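Local coordinates for amino acid adenylation domain-containing protein (Bacillus stratosphericus LAMA 585, PDB 6ULX) that probably activates a carboxylic acid substrate with ATP as an acyl-adenylate, as other adenylation enzymes of the ANL superfamily do, at residues 126-131 against 148-153. Numbering follows the deposited sequence.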
# COMPACT_ATOMS: atom_id res chain seq x y z
N ILE A 126 6.79 23.31 8.26
CA ILE A 126 5.56 22.63 7.86
C ILE A 126 4.91 23.42 6.73
O ILE A 126 4.58 24.60 6.90
CB ILE A 126 4.59 22.48 9.05
CG1 ILE A 126 5.25 21.65 10.16
CG2 ILE A 126 3.29 21.84 8.60
CD1 ILE A 126 4.43 21.57 11.44
N LEU A 127 4.74 22.78 5.58
CA LEU A 127 4.14 23.39 4.40
C LEU A 127 2.71 22.88 4.27
O LEU A 127 2.47 21.67 4.34
CB LEU A 127 4.96 23.07 3.16
CG LEU A 127 4.82 23.96 1.94
CD1 LEU A 127 5.06 25.42 2.27
CD2 LEU A 127 5.78 23.50 0.85
N THR A 128 1.77 23.81 4.07
CA THR A 128 0.35 23.52 4.26
C THR A 128 -0.48 24.25 3.21
O THR A 128 0.05 25.01 2.39
CB THR A 128 -0.09 23.92 5.68
OG1 THR A 128 0.88 23.46 6.63
CG2 THR A 128 -1.45 23.35 6.03
N ASP A 129 -1.78 23.99 3.23
CA ASP A 129 -2.76 24.68 2.40
C ASP A 129 -3.38 25.84 3.17
O ASP A 129 -3.28 25.93 4.40
CB ASP A 129 -3.86 23.72 1.95
CG ASP A 129 -3.38 22.72 0.94
OD1 ASP A 129 -2.60 23.11 0.04
OD2 ASP A 129 -3.77 21.53 1.04
N ASP A 130 -4.05 26.73 2.43
CA ASP A 130 -4.84 27.77 3.08
C ASP A 130 -5.99 27.17 3.87
O ASP A 130 -6.34 27.66 4.95
CB ASP A 130 -5.37 28.75 2.04
CG ASP A 130 -4.35 29.79 1.64
OD1 ASP A 130 -3.49 30.15 2.47
OD2 ASP A 130 -4.40 30.26 0.48
N SER A 131 -6.59 26.09 3.35
CA SER A 131 -7.69 25.45 4.05
C SER A 131 -7.23 24.79 5.35
O SER A 131 -7.98 24.76 6.33
CB SER A 131 -8.35 24.41 3.15
OG SER A 131 -7.46 23.36 2.85
N LEU A 148 7.32 25.70 16.40
CA LEU A 148 6.47 25.37 15.27
C LEU A 148 6.55 26.46 14.21
O LEU A 148 6.47 27.65 14.52
CB LEU A 148 5.03 25.18 15.73
CG LEU A 148 4.06 24.56 14.72
CD1 LEU A 148 4.54 23.18 14.29
CD2 LEU A 148 2.66 24.47 15.31
N ARG A 149 6.72 26.05 12.96
CA ARG A 149 6.87 26.97 11.84
C ARG A 149 6.01 26.48 10.69
O ARG A 149 6.22 25.37 10.18
CB ARG A 149 8.34 27.07 11.41
CG ARG A 149 8.63 28.13 10.37
CD ARG A 149 10.04 28.71 10.53
NE ARG A 149 11.08 27.70 10.34
CZ ARG A 149 11.82 27.58 9.24
NH1 ARG A 149 11.66 28.40 8.22
NH2 ARG A 149 12.74 26.62 9.18
N VAL A 150 5.03 27.29 10.29
CA VAL A 150 4.03 26.90 9.30
C VAL A 150 3.99 27.93 8.18
O VAL A 150 4.26 29.12 8.40
CB VAL A 150 2.63 26.73 9.94
CG1 VAL A 150 1.65 26.15 8.93
CG2 VAL A 150 2.71 25.86 11.19
N ALA A 151 3.65 27.47 6.98
CA ALA A 151 3.56 28.35 5.82
C ALA A 151 2.64 27.71 4.79
O ALA A 151 2.66 26.49 4.61
CB ALA A 151 4.95 28.60 5.21
N ALA A 152 1.84 28.53 4.12
CA ALA A 152 0.91 28.07 3.11
C ALA A 152 1.54 28.17 1.72
O ALA A 152 2.53 28.88 1.51
CB ALA A 152 -0.38 28.87 3.16
N VAL A 153 0.96 27.45 0.77
CA VAL A 153 1.51 27.34 -0.57
C VAL A 153 0.88 28.35 -1.52
O VAL A 153 1.57 28.89 -2.38
CB VAL A 153 1.35 25.90 -1.10
CG1 VAL A 153 1.72 25.83 -2.57
CG2 VAL A 153 2.21 24.94 -0.28
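Ile126 N donates to Arg149 O at 2.9 Å, a nearly straight bond (167° at the hydrogen) that opens a parallel ladder between strands 125-128 and 150-152. From there the bonds alternate: Ala151 N gives to Ile126 O, Thr128 N to Ala151 O, and Val153 N closes the series with a weak bond to Thr128 O. The CA-H groups of Val150, Leu127 and Ala152 make longer contacts with the carbonyl oxygens of Ile126, Ala151 and Thr128.

On one face the Ile126 side chain runs out to Leu148. CB rests 3.5 Å from Arg149 O, CG1 lies out in front of the same oxygen at 3.8 Å, and CD1 ends 3.3 Å from Leu148 CD1, a tight methyl contact. CG1 lies beside the backbone N (chi1 -61°), and the extended second torsion sends CD1 on to Leu148. Further along this face, Thr128 OG1 sits 3.6 Å from the CG1 methyl of Val150; the buried hydroxyl has no polar partner in the model. Helix 130-136 lies over this face through Ile133 and Val136.

Leu127 points to the other face. Its CG meets Val153 CG2 at 3.6 Å, the two side chains crossing at about a right angle, while CD1 lies 3.5 Å from Ala151 O. Ala84 of helix 78-91 also touches Leu127. Cut back to alanine, Leu127 would probably leave Val153 CG2 without its apolar neighbour and a gap beside helix 78-91.

Strand 150-152 is one of the two edge strands of a mixed sheet within this chain. Helices 130-136 and 139-142 link it to 125-128 in a beta-alpha-beta crossover. The main chain supplies all the hydrogen bonds between the two segments, so backbone pairing sets their register while largely aliphatic side chains fill the faces.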